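Local coordinates for protein amide synthase (Vibrio cholerae, PDB 1L5A) that is a nonribosomal peptide synthetase condensation enzyme that probably forms an amide bond during assembly of the siderophore vibriobactin, at residues 6-11 / 19-24; 245-250 / 284-289; 46-51 / 142-147; 207-212 / 388-393. All coordinates share one frame; numbering follows the deposited sequence.

Contact 1: 6-11 / 19-24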
loop_
_atom_site.group_PDB
_atom_site.type_symbol
_atom_site.label_atom_id
_atom_site.label_comp_id
_atom_site.label_asym_id
_atom_site.label_seq_id
_atom_site.Cartn_x
_atom_site.Cartn_y
_atom_site.Cartn_z
ATOM N N LYS A 6 9.921 16.085 -20.324
ATOM C CA LYS A 6 10.177 16.029 -21.761
ATOM C C LYS A 6 9.386 17.070 -22.592
ATOM O O LYS A 6 9.971 17.827 -23.364
ATOM C CB LYS A 6 9.880 14.621 -22.303
ATOM C CG LYS A 6 10.701 13.485 -21.695
ATOM C CD LYS A 6 11.991 13.206 -22.464
ATOM C CE LYS A 6 12.900 12.171 -21.753
ATOM N NZ LYS A 6 12.370 10.771 -21.686
ATOM N N PRO A 7 8.054 17.125 -22.447
ATOM C CA PRO A 7 7.367 18.123 -23.266
ATOM C C PRO A 7 7.857 19.552 -23.080
ATOM O O PRO A 7 7.895 20.312 -24.045
ATOM C CB PRO A 7 5.880 17.918 -22.924
ATOM C CG PRO A 7 5.899 17.249 -21.596
ATOM C CD PRO A 7 7.109 16.357 -21.620
ATOM N N PHE A 8 8.251 19.925 -21.862
ATOM C CA PHE A 8 8.752 21.284 -21.651
ATOM C C PHE A 8 10.074 21.445 -22.382
ATOM O O PHE A 8 10.344 22.465 -23.013
ATOM C CB PHE A 8 8.945 21.596 -20.156
ATOM C CG PHE A 8 7.658 21.731 -19.403
ATOM C CD1 PHE A 8 7.198 20.705 -18.595
ATOM C CD2 PHE A 8 6.866 22.861 -19.556
ATOM C CE1 PHE A 8 5.961 20.796 -17.946
ATOM C CE2 PHE A 8 5.623 22.962 -18.913
ATOM C CZ PHE A 8 5.170 21.924 -18.106
ATOM N N TRP A 9 10.889 20.414 -22.298
ATOM C CA TRP A 9 12.187 20.425 -22.924
ATOM C C TRP A 9 12.054 20.585 -24.434
ATOM O O TRP A 9 12.808 21.339 -25.055
ATOM C CB TRP A 9 12.922 19.130 -22.582
ATOM C CG TRP A 9 14.147 18.930 -23.385
ATOM C CD1 TRP A 9 14.318 18.046 -24.407
ATOM C CD2 TRP A 9 15.376 19.659 -23.270
ATOM N NE1 TRP A 9 15.580 18.180 -24.937
ATOM C CE2 TRP A 9 16.249 19.161 -24.255
ATOM C CE3 TRP A 9 15.817 20.686 -22.433
ATOM C CZ2 TRP A 9 17.538 19.650 -24.425
ATOM C CZ3 TRP A 9 17.092 21.175 -22.601
ATOM C CH2 TRP A 9 17.944 20.655 -23.590
ATOM N N GLN A 10 11.097 19.872 -25.026
ATOM C CA GLN A 10 10.886 19.954 -26.459
ATOM C C GLN A 10 10.373 21.338 -26.855
ATOM O O GLN A 10 10.911 21.954 -27.784
ATOM C CB GLN A 10 9.938 18.846 -26.905
ATOM C CG GLN A 10 10.662 17.534 -27.115
ATOM C CD GLN A 10 9.889 16.341 -26.585
ATOM O OE1 GLN A 10 10.472 15.267 -26.380
ATOM N NE2 GLN A 10 8.572 16.511 -26.359
ATOM N N ARG A 11 9.361 21.845 -26.151
ATOM C CA ARG A 11 8.856 23.183 -26.459
ATOM C C ARG A 11 10.041 24.167 -26.530
ATOM O O ARG A 11 10.085 25.055 -27.385
ATOM C CB ARG A 11 7.860 23.644 -25.391
ATOM C CG ARG A 11 6.430 23.203 -25.638
ATOM C CD ARG A 11 5.599 23.107 -24.356
ATOM N NE ARG A 11 5.240 24.393 -23.763
ATOM C CZ ARG A 11 4.247 25.168 -24.185
ATOM N NH1 ARG A 11 3.502 24.800 -25.213
ATOM N NH2 ARG A 11 3.987 26.310 -23.568
ATOM N N ASN A 19 10.741 32.470 -23.866
ATOM C CA ASN A 19 10.418 31.830 -22.594
ATOM C C ASN A 19 8.926 31.553 -22.509
ATOM O O ASN A 19 8.163 32.391 -22.044
ATOM C CB ASN A 19 10.855 32.729 -21.426
ATOM N N LEU A 20 8.521 30.366 -22.944
ATOM C CA LEU A 20 7.117 29.972 -22.935
ATOM C C LEU A 20 6.620 29.403 -21.612
ATOM O O LEU A 20 5.476 29.625 -21.221
ATOM C CB LEU A 20 6.876 28.924 -24.018
ATOM C CG LEU A 20 6.869 29.415 -25.456
ATOM C CD1 LEU A 20 7.091 28.250 -26.403
ATOM C CD2 LEU A 20 5.541 30.090 -25.736
ATOM N N ASP A 21 7.479 28.665 -20.922
ATOM C CA ASP A 21 7.069 28.027 -19.685
ATOM C C ASP A 21 7.847 28.437 -18.453
ATOM O O ASP A 21 8.561 27.639 -17.863
ATOM C CB ASP A 21 7.138 26.516 -19.895
ATOM C CG ASP A 21 6.322 26.073 -21.090
ATOM O OD1 ASP A 21 5.105 26.344 -21.094
ATOM O OD2 ASP A 21 6.885 25.474 -22.022
ATOM N N THR A 22 7.690 29.694 -18.068
ATOM C CA THR A 22 8.367 30.247 -16.906
ATOM C C THR A 22 7.381 30.393 -15.754
ATOM O O THR A 22 6.179 30.524 -15.966
ATOM C CB THR A 22 8.927 31.645 -17.212
ATOM O OG1 THR A 22 9.887 31.567 -18.275
ATOM C CG2 THR A 22 9.581 32.232 -15.984
ATOM N N VAL A 23 7.894 30.363 -14.532
ATOM C CA VAL A 23 7.057 30.543 -13.353
ATOM C C VAL A 23 7.740 31.608 -12.496
ATOM O O VAL A 23 8.864 31.420 -12.013
ATOM C CB VAL A 23 6.936 29.248 -12.516
ATOM C CG1 VAL A 23 5.807 29.391 -11.509
ATOM C CG2 VAL A 23 6.693 28.064 -13.410
ATOM N N ALA A 24 7.079 32.737 -12.323
ATOM C CA ALA A 24 7.655 33.797 -11.514
ATOM C C ALA A 24 6.631 34.404 -10.570
ATOM O O ALA A 24 5.483 34.673 -10.953
ATOM C CB ALA A 24 8.271 34.896 -12.413
#
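Arg11, near the end of the N-terminal helix, reaches across to Asp21, which sits just ahead of strand 22-30. Followed outward, the arginine keeps to one carboxylate for most of its length. Arg11 CB lies 4.0 Å from Asp21 OD2, a loose van der Waals approach. Beyond CG, Arg11 CD comes to 3.6 Å from the same Asp21 OD2. A bend at chi3 (72°) then turns the guanidinium side-on to the acid, giving a paired salt bridge in which each oxygen receives its own nitrogen. Arg11 NE donates to the syn lone pair of Asp21 OD2 at 2.6 Å, with a nearly straight N-H...O angle of 164° and the oxygen close to the guanidinium plane. At the tip, Arg11 NH2 donates to Asp21 OD1 at 2.7 Å, again from the syn side but somewhat out of both planes. The two flat groups are not coplanar; their planes differ by 36°. Arg11 NH2 also passes 3.9 Å from Leu20 CB and makes a weak hydrogen bond to Ser358 OG.

Phe8, one helical turn earlier, brings its ring edge to the acid, with Phe8 CD2 3.6 Å from Asp21 OD2 and the carboxylate almost perpendicular to the ring. The Phe8 ring also meets that of His126, and the Asp21 backbone is hydrogen-bonded to His126 while its side chain touches His125. Those adjacent histidines open the HHxxxDG signature of condensation domains, so the ion pair joins helix 6-14 to the start of strand 22-30 beside that motif, within a chloramphenicol-acetyltransferase-like fold.

Contact 2: 245-250 / 284-289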
loop_
_atom_site.group_PDB
_atom_site.type_symbol
_atom_site.label_atom_id
_atom_site.label_comp_id
_atom_site.label_asym_id
_atom_site.label_seq_id
_atom_site.Cartn_x
_atom_site.Cartn_y
_atom_site.Cartn_z
ATOM N N TYR A 245 -22.314 22.864 -14.681
ATOM C CA TYR A 245 -22.459 24.111 -15.426
ATOM C C TYR A 245 -22.186 23.942 -16.914
ATOM O O TYR A 245 -22.910 24.470 -17.750
ATOM C CB TYR A 245 -21.514 25.157 -14.839
ATOM C CG TYR A 245 -21.217 26.293 -15.772
ATOM C CD1 TYR A 245 -22.177 27.262 -16.057
ATOM C CD2 TYR A 245 -19.976 26.386 -16.398
ATOM C CE1 TYR A 245 -21.904 28.301 -16.953
ATOM C CE2 TYR A 245 -19.695 27.415 -17.292
ATOM C CZ TYR A 245 -20.661 28.368 -17.565
ATOM O OH TYR A 245 -20.376 29.370 -18.457
ATOM N N LEU A 246 -21.136 23.202 -17.237
ATOM C CA LEU A 246 -20.762 22.964 -18.618
ATOM C C LEU A 246 -21.773 22.084 -19.319
ATOM O O LEU A 246 -21.699 21.889 -20.531
ATOM C CB LEU A 246 -19.371 22.318 -18.692
ATOM C CG LEU A 246 -18.178 23.129 -18.151
ATOM C CD1 LEU A 246 -16.923 22.258 -18.161
ATOM C CD2 LEU A 246 -17.965 24.393 -18.989
ATOM N N GLU A 247 -22.725 21.549 -18.567
ATOM C CA GLU A 247 -23.735 20.685 -19.173
ATOM C C GLU A 247 -24.598 21.520 -20.113
ATOM O O GLU A 247 -24.963 21.079 -21.195
ATOM C CB GLU A 247 -24.613 20.032 -18.100
ATOM C CG GLU A 247 -25.433 18.864 -18.620
ATOM C CD GLU A 247 -24.585 17.643 -18.936
ATOM O OE1 GLU A 247 -23.482 17.802 -19.504
ATOM O OE2 GLU A 247 -25.031 16.518 -18.628
ATOM N N SER A 248 -24.911 22.737 -19.688
ATOM C CA SER A 248 -25.710 23.638 -20.499
ATOM C C SER A 248 -24.802 24.552 -21.306
ATOM O O SER A 248 -24.924 24.640 -22.522
ATOM C CB SER A 248 -26.608 24.490 -19.611
ATOM O OG SER A 248 -25.832 25.338 -18.790
ATOM N N ALA A 249 -23.877 25.208 -20.614
ATOM C CA ALA A 249 -22.944 26.153 -21.219
ATOM C C ALA A 249 -22.097 25.647 -22.391
ATOM O O ALA A 249 -21.724 26.430 -23.266
ATOM C CB ALA A 249 -22.034 26.733 -20.133
ATOM N N GLU A 250 -21.787 24.358 -22.420
ATOM C CA GLU A 250 -20.968 23.812 -23.503
ATOM C C GLU A 250 -21.196 22.302 -23.564
ATOM O O GLU A 250 -20.271 21.507 -23.469
ATOM C CB GLU A 250 -19.481 24.140 -23.243
ATOM C CG GLU A 250 -18.576 24.118 -24.486
ATOM C CD GLU A 250 -17.234 24.818 -24.256
ATOM O OE1 GLU A 250 -17.251 25.982 -23.796
ATOM O OE2 GLU A 250 -16.167 24.217 -24.537
ATOM N N LEU A 284 -20.295 13.794 -15.976
ATOM C CA LEU A 284 -21.504 13.007 -15.820
ATOM C C LEU A 284 -22.705 13.796 -16.354
ATOM O O LEU A 284 -22.727 15.029 -16.303
ATOM C CB LEU A 284 -21.736 12.696 -14.342
ATOM C CG LEU A 284 -21.083 11.478 -13.684
ATOM C CD1 LEU A 284 -19.599 11.407 -14.003
ATOM C CD2 LEU A 284 -21.340 11.560 -12.173
ATOM N N SER A 285 -23.705 13.077 -16.852
ATOM C CA SER A 285 -24.916 13.701 -17.358
ATOM C C SER A 285 -25.748 14.254 -16.200
ATOM O O SER A 285 -25.698 13.731 -15.088
ATOM C CB SER A 285 -25.748 12.682 -18.133
ATOM O OG SER A 285 -27.001 13.241 -18.478
ATOM N N ALA A 286 -26.510 15.310 -16.462
ATOM C CA ALA A 286 -27.351 15.904 -15.429
ATOM C C ALA A 286 -28.773 15.339 -15.520
ATOM O O ALA A 286 -29.597 15.547 -14.620
ATOM C CB ALA A 286 -27.380 17.420 -15.586
ATOM N N GLN A 287 -29.045 14.620 -16.606
ATOM C CA GLN A 287 -30.358 14.031 -16.843
ATOM C C GLN A 287 -30.627 12.827 -15.941
ATOM O O GLN A 287 -29.769 11.957 -15.776
ATOM C CB GLN A 287 -30.486 13.625 -18.315
ATOM N N GLN A 288 -31.821 12.787 -15.353
ATOM C CA GLN A 288 -32.220 11.686 -14.473
ATOM C C GLN A 288 -31.345 11.541 -13.235
ATOM O O GLN A 288 -30.871 10.447 -12.935
ATOM C CB GLN A 288 -32.209 10.346 -15.227
ATOM C CG GLN A 288 -33.572 9.854 -15.696
ATOM C CD GLN A 288 -33.853 10.213 -17.138
ATOM O OE1 GLN A 288 -34.026 11.385 -17.479
ATOM N NE2 GLN A 288 -33.894 9.202 -18.000
ATOM N N THR A 289 -31.140 12.631 -12.510
ATOM C CA THR A 289 -30.318 12.571 -11.320
ATOM C C THR A 289 -30.535 13.808 -10.507
ATOM O O THR A 289 -30.867 14.862 -11.041
ATOM C CB THR A 289 -28.813 12.532 -11.646
ATOM O OG1 THR A 289 -28.543 11.479 -12.578
ATOM C CG2 THR A 289 -28.004 12.294 -10.372
#
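The backbone N of Ala286 donates to Glu247 OE2 at 2.9 Å, the one hydrogen bond between the helix end 245-250 and the loop 284-289. Its N-H...O angle of 134° shows a distinctly bent bond, and the amide meets OE2 on the anti side, tilted out of the carboxylate plane. The other oxygen, OE1, is paired with Arg283 NH1 in a salt bridge, so both ends of the carboxylate are held by groups at the beginning of the same loop.

The torsions of Glu247 account for this placement. CG stands anti to the backbone N (chi1 -165°), and the chain then folds at chi2 (71°), which brings the carboxylate alongside the loop backbone. There Glu247 OE2 also lies against Ser285 CA. The aliphatic part contributes as well, with Glu247 CG packing 3.9 Å from Ala286 CB. Ser285 OG, at 3.8 Å from Glu247 OE2, is too distant for a bond across the contact. Its role is within the loop, where Ser285 OG accepts from Gln287 N at 3.1 Å and closes an ST turn around Ala286.

On the helical side, Tyr245 O takes three donors, Ser248 N, Ser248 OG and Ala249 N, as the last turn winds down.

Leu284 O is bound by Tyr294 OH of helix 291-307. The contact thus joins the C-terminal end of helix 234-249 to the connection between strand 277-282 and helix 291-307, while Tyr245, stacked on Phe397, ties the same helix end to helix 387-409.

Contact 3: 46-51 / 142-147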
loop_
_atom_site.group_PDB
_atom_site.type_symbol
_atom_site.label_atom_id
_atom_site.label_comp_id
_atom_site.label_asym_id
_atom_site.label_seq_id
_atom_site.Cartn_x
_atom_site.Cartn_y
_atom_site.Cartn_z
ATOM N N VAL A 46 16.260 27.819 -0.360
ATOM C CA VAL A 46 16.799 27.448 -1.660
ATOM C C VAL A 46 17.814 26.297 -1.594
ATOM O O VAL A 46 17.907 25.485 -2.516
ATOM C CB VAL A 46 17.411 28.711 -2.352
ATOM C CG1 VAL A 46 18.328 28.320 -3.442
ATOM C CG2 VAL A 46 16.299 29.570 -2.945
ATOM N N SER A 47 18.569 26.205 -0.510
ATOM C CA SER A 47 19.548 25.120 -0.375
ATOM C C SER A 47 18.888 23.776 -0.305
ATOM O O SER A 47 19.432 22.786 -0.774
ATOM C CB SER A 47 20.385 25.286 0.877
ATOM O OG SER A 47 21.223 26.412 0.707
ATOM N N GLU A 48 17.703 23.747 0.284
ATOM C CA GLU A 48 16.959 22.510 0.435
ATOM C C GLU A 48 16.318 21.978 -0.848
ATOM O O GLU A 48 15.881 20.826 -0.876
ATOM C CB GLU A 48 15.879 22.691 1.502
ATOM C CG GLU A 48 16.408 23.021 2.905
ATOM C CD GLU A 48 15.289 23.165 3.915
ATOM O OE1 GLU A 48 14.165 22.694 3.625
ATOM O OE2 GLU A 48 15.526 23.733 5.000
ATOM N N ILE A 49 16.265 22.797 -1.903
ATOM C CA ILE A 49 15.625 22.383 -3.149
ATOM C C ILE A 49 16.630 21.907 -4.171
ATOM O O ILE A 49 17.161 22.700 -4.932
ATOM C CB ILE A 49 14.809 23.546 -3.758
ATOM C CG1 ILE A 49 13.929 24.172 -2.680
ATOM C CG2 ILE A 49 13.918 23.040 -4.899
ATOM C CD1 ILE A 49 13.040 25.285 -3.200
ATOM N N ASP A 50 16.882 20.608 -4.207
ATOM C CA ASP A 50 17.858 20.061 -5.137
ATOM C C ASP A 50 17.614 20.375 -6.605
ATOM O O ASP A 50 18.550 20.644 -7.356
ATOM C CB ASP A 50 17.945 18.553 -4.980
ATOM C CG ASP A 50 18.636 18.140 -3.709
ATOM O OD1 ASP A 50 19.522 18.885 -3.259
ATOM O OD2 ASP A 50 18.311 17.058 -3.171
ATOM N N LEU A 51 16.360 20.332 -7.024
ATOM C CA LEU A 51 16.058 20.578 -8.424
ATOM C C LEU A 51 16.451 21.996 -8.886
ATOM O O LEU A 51 16.736 22.198 -10.061
ATOM C CB LEU A 51 14.576 20.283 -8.701
ATOM C CG LEU A 51 14.251 19.861 -10.132
ATOM C CD1 LEU A 51 15.131 18.677 -10.553
ATOM C CD2 LEU A 51 12.779 19.498 -10.226
ATOM N N SER A 142 8.769 30.980 4.680
ATOM C CA SER A 142 8.065 31.440 5.857
ATOM C C SER A 142 8.615 30.724 7.104
ATOM O O SER A 142 8.995 31.359 8.086
ATOM C CB SER A 142 6.583 31.110 5.710
ATOM O OG SER A 142 5.847 31.582 6.816
ATOM N N GLN A 143 8.651 29.393 7.054
ATOM C CA GLN A 143 9.124 28.606 8.174
ATOM C C GLN A 143 10.512 28.993 8.648
ATOM O O GLN A 143 10.730 29.216 9.844
ATOM C CB GLN A 143 9.091 27.120 7.832
ATOM C CG GLN A 143 7.721 26.645 7.465
ATOM C CD GLN A 143 7.673 25.167 7.096
ATOM O OE1 GLN A 143 8.630 24.608 6.548
ATOM N NE2 GLN A 143 6.540 24.534 7.381
ATOM N N HIS A 144 11.459 29.077 7.729
ATOM C CA HIS A 144 12.795 29.442 8.144
ATOM C C HIS A 144 12.834 30.832 8.759
ATOM O O HIS A 144 13.529 31.041 9.758
ATOM C CB HIS A 144 13.772 29.352 6.981
ATOM C CG HIS A 144 14.272 27.966 6.714
ATOM N ND1 HIS A 144 14.846 27.183 7.695
ATOM C CD2 HIS A 144 14.349 27.249 5.568
ATOM C CE1 HIS A 144 15.261 26.048 7.162
ATOM N NE2 HIS A 144 14.972 26.061 5.873
ATOM N N TYR A 145 12.082 31.781 8.198
ATOM C CA TYR A 145 12.085 33.134 8.762
ATOM C C TYR A 145 11.581 33.122 10.208
ATOM O O TYR A 145 12.195 33.715 11.096
ATOM C CB TYR A 145 11.219 34.102 7.942
ATOM C CG TYR A 145 11.269 35.529 8.466
ATOM C CD1 TYR A 145 12.378 36.340 8.228
ATOM C CD2 TYR A 145 10.228 36.051 9.249
ATOM C CE1 TYR A 145 12.456 37.635 8.756
ATOM C CE2 TYR A 145 10.296 37.346 9.788
ATOM C CZ TYR A 145 11.417 38.132 9.534
ATOM O OH TYR A 145 11.513 39.409 10.051
ATOM N N GLN A 146 10.464 32.450 10.444
ATOM C CA GLN A 146 9.902 32.394 11.782
ATOM C C GLN A 146 10.878 31.760 12.757
ATOM O O GLN A 146 10.987 32.202 13.890
ATOM C CB GLN A 146 8.594 31.603 11.768
ATOM C CG GLN A 146 7.923 31.407 13.123
ATOM C CD GLN A 146 7.750 32.700 13.899
ATOM O OE1 GLN A 146 7.372 33.733 13.342
ATOM N NE2 GLN A 146 8.019 32.645 15.198
ATOM N N SER A 147 11.585 30.727 12.312
ATOM C CA SER A 147 12.537 30.050 13.164
ATOM C C SER A 147 13.657 30.997 13.503
ATOM O O SER A 147 14.035 31.110 14.661
ATOM C CB SER A 147 13.123 28.809 12.484
ATOM O OG SER A 147 12.224 27.719 12.527
#
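Glu48 and His144 extend toward each other from opposite directions and meet in a single histidine-carboxylate hydrogen bond. His144 NE2 donates to Glu48 OE2 at 2.5 Å, with an N-H...O angle of 147°; at this resolution the shortness of the bond is not significant. The two flat groups are turned very differently in this bond. OE2 lies near the plane of the imidazole, at its edge, yet the histidine approaches the acid from well above the carboxylate plane. The planes stand 78° apart, so the ring meets the acid almost at a right angle. Glu48 CD also falls in the ring plane.

Glu48 reaches this far because its chain is extended beyond CG, chi2 being -179°. Its carboxylate has further partners: Arg140 NH2 forms a salt bridge to OE2, and OE1 accepts from Phe158 N. Three groups grip the carboxylate, which should restrict its rotation, and the nearby arginine would probably moderate the pull of the acid on the imidazole.

The His144 ring packs on Ala41, Leu44 and Thr45 of helix 35-47. The bond thus links helix 131-150 to residues 46-51, at the C-terminal end region of helix 35-47.

Contact 4: 207-212 / 388-393; sequences HAVSLS and SHWQSH
Val209 places its CG2 methyl over one face of the Trp390 indole, 3.7 Å from the centroid of the six-membered ring. The methyl stands only 13° off the ring normal, which identifies a CH-pi contact centred on the benzene half rather than a grazing one. Val209 CG1 is anti to the carbonyl carbon, which puts CG2 between the backbone N and the carbonyl carbon, against the indole. The strand backbone continues past the ring: Ser210 N lies 3.7 Å from Trp390 CZ2 at an oblique approach, and Leu211 N comes in at the edge. Leu211 CB adds a looser apolar contact, 4.4 Å from Trp390 CZ2.

In the next shell, Trp390 CG is anti to its own backbone N (chi1 171°), carrying the indole from the helix to the strand. NE1 is hydrogen-bonded to Ile378 O, which should restrict the ring's rotation. Strand 374-381 thus holds the tryptophan through that bond and strand 208-214 through backbone pairing at Val209 and Leu211.

Strand 208-212 and helix 388-393 run nearly parallel, 9° apart, axes 9.9 Å from each other. Helix 387-409 packs on one face of the mixed sheet, reaching edge strand 208-214 through Trp390, an alpha/beta layer of the chloramphenicol-acetyltransferase-like condensation-domain fold.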
loop_
_atom_site.group_PDB
_atom_site.type_symbol
_atom_site.label_atom_id
_atom_site.label_comp_id
_atom_site.label_asym_id
_atom_site.label_seq_id
_atom_site.Cartn_x
_atom_site.Cartn_y
_atom_site.Cartn_z
ATOM N N HIS A 207 -2.685 34.676 -27.239
ATOM C CA HIS A 207 -3.261 35.994 -27.002
ATOM C C HIS A 207 -4.293 35.794 -25.906
ATOM O O HIS A 207 -5.437 35.449 -26.181
ATOM C CB HIS A 207 -3.946 36.519 -28.279
ATOM C CG HIS A 207 -4.599 37.858 -28.121
ATOM N ND1 HIS A 207 -3.918 39.047 -28.290
ATOM C CD2 HIS A 207 -5.869 38.197 -27.791
ATOM C CE1 HIS A 207 -4.740 40.060 -28.072
ATOM N NE2 HIS A 207 -5.930 39.573 -27.767
ATOM N N ALA A 208 -3.892 36.029 -24.663
ATOM C CA ALA A 208 -4.767 35.811 -23.511
ATOM C C ALA A 208 -5.706 36.934 -23.110
ATOM O O ALA A 208 -5.339 38.100 -23.135
ATOM C CB ALA A 208 -3.914 35.409 -22.293
ATOM N N VAL A 209 -6.922 36.562 -22.737
ATOM C CA VAL A 209 -7.913 37.516 -22.273
ATOM C C VAL A 209 -8.505 36.949 -20.979
ATOM O O VAL A 209 -8.544 35.734 -20.783
ATOM C CB VAL A 209 -9.038 37.769 -23.332
ATOM C CG1 VAL A 209 -8.447 38.524 -24.535
ATOM C CG2 VAL A 209 -9.673 36.447 -23.780
ATOM N N SER A 210 -8.959 37.823 -20.088
ATOM C CA SER A 210 -9.502 37.349 -18.827
ATOM C C SER A 210 -10.449 38.312 -18.122
ATOM O O SER A 210 -10.476 39.509 -18.405
ATOM C CB SER A 210 -8.358 36.982 -17.885
ATOM O OG SER A 210 -8.868 36.349 -16.735
ATOM N N LEU A 211 -11.231 37.757 -17.201
ATOM C CA LEU A 211 -12.198 38.509 -16.418
ATOM C C LEU A 211 -12.336 37.804 -15.080
ATOM O O LEU A 211 -12.296 36.576 -15.016
ATOM C CB LEU A 211 -13.551 38.524 -17.115
ATOM C CG LEU A 211 -14.329 39.821 -16.948
ATOM C CD1 LEU A 211 -13.647 40.901 -17.796
ATOM C CD2 LEU A 211 -15.781 39.622 -17.375
ATOM N N SER A 212 -12.500 38.581 -14.013
ATOM C CA SER A 212 -12.629 38.018 -12.678
ATOM C C SER A 212 -13.962 38.371 -12.058
ATOM O O SER A 212 -14.395 39.523 -12.115
ATOM C CB SER A 212 -11.509 38.532 -11.771
ATOM O OG SER A 212 -10.231 38.208 -12.294
ATOM N N SER A 388 -15.946 34.609 -28.829
ATOM C CA SER A 388 -17.355 34.735 -28.477
ATOM C C SER A 388 -17.745 33.769 -27.377
ATOM O O SER A 388 -18.423 34.155 -26.431
ATOM C CB SER A 388 -18.257 34.552 -29.706
ATOM O OG SER A 388 -18.038 33.316 -30.358
ATOM N N HIS A 389 -17.307 32.519 -27.481
ATOM C CA HIS A 389 -17.627 31.536 -26.451
ATOM C C HIS A 389 -17.075 32.052 -25.122
ATOM O O HIS A 389 -17.745 31.992 -24.089
ATOM C CB HIS A 389 -17.031 30.166 -26.803
ATOM C CG HIS A 389 -17.643 29.529 -28.019
ATOM N ND1 HIS A 389 -17.227 28.311 -28.512
ATOM C CD2 HIS A 389 -18.637 29.944 -28.840
ATOM C CE1 HIS A 389 -17.937 28.002 -29.583
ATOM N NE2 HIS A 389 -18.798 28.976 -29.804
ATOM N N TRP A 390 -15.856 32.575 -25.146
ATOM C CA TRP A 390 -15.281 33.114 -23.932
ATOM C C TRP A 390 -16.219 34.198 -23.401
ATOM O O TRP A 390 -16.495 34.241 -22.199
ATOM C CB TRP A 390 -13.907 33.699 -24.211
ATOM C CG TRP A 390 -13.357 34.447 -23.061
ATOM C CD1 TRP A 390 -12.808 33.929 -21.927
ATOM C CD2 TRP A 390 -13.303 35.865 -22.922
ATOM N NE1 TRP A 390 -12.407 34.938 -21.088
ATOM C CE2 TRP A 390 -12.701 36.139 -21.672
ATOM C CE3 TRP A 390 -13.705 36.936 -23.732
ATOM C CZ2 TRP A 390 -12.490 37.440 -21.215
ATOM C CZ3 TRP A 390 -13.495 38.227 -23.275
ATOM C CH2 TRP A 390 -12.892 38.469 -22.027
ATOM N N GLN A 391 -16.709 35.064 -24.294
ATOM C CA GLN A 391 -17.640 36.135 -23.914
ATOM C C GLN A 391 -18.808 35.505 -23.157
ATOM O O GLN A 391 -19.133 35.881 -22.028
ATOM C CB GLN A 391 -18.231 36.833 -25.147
ATOM C CG GLN A 391 -17.263 37.562 -26.070
ATOM C CD GLN A 391 -16.963 38.986 -25.630
ATOM O OE1 GLN A 391 -16.187 39.685 -26.278
ATOM N NE2 GLN A 391 -17.577 39.421 -24.525
ATOM N N SER A 392 -19.441 34.543 -23.812
ATOM C CA SER A 392 -20.581 33.837 -23.266
ATOM C C SER A 392 -20.321 33.272 -21.859
ATOM O O SER A 392 -21.164 33.423 -20.962
ATOM C CB SER A 392 -20.982 32.718 -24.240
ATOM O OG SER A 392 -22.188 32.094 -23.848
ATOM N N HIS A 393 -19.163 32.629 -21.667
ATOM C CA HIS A 393 -18.831 32.045 -20.366
ATOM C C HIS A 393 -18.741 33.124 -19.306
ATOM O O HIS A 393 -19.233 32.937 -18.187
ATOM C CB HIS A 393 -17.514 31.245 -20.407
ATOM C CG HIS A 393 -17.646 29.878 -21.015
ATOM N ND1 HIS A 393 -18.420 28.885 -20.454
ATOM C CD2 HIS A 393 -17.096 29.339 -22.133
ATOM C CE1 HIS A 393 -18.341 27.793 -21.199
ATOM N NE2 HIS A 393 -17.542 28.041 -22.222
#

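From the N terminus, contact 1 closes first, a short loop that returns helix 6-14 to the start of strand 22-30. The chain runs on through helix 35-47 to 46-51, where contact 3 opens; its loop of 90 residues closes on helix 131-150. Contact 4 opens next, at strand 208-214, and closes at helix 387-409. Contact 2 is nested inside that loop, and none of the four cross. Contacts 1 and 3 lie around the five-strand sheet, contacts 2 and 4 around the four-strand sheet and helix 387-409. The latter two touch: His393 NE2 lies 2.6 Å from Glu250 OE1 and His393 ND1 2.8 Å from Tyr245 OH, both probable hydrogen bonds.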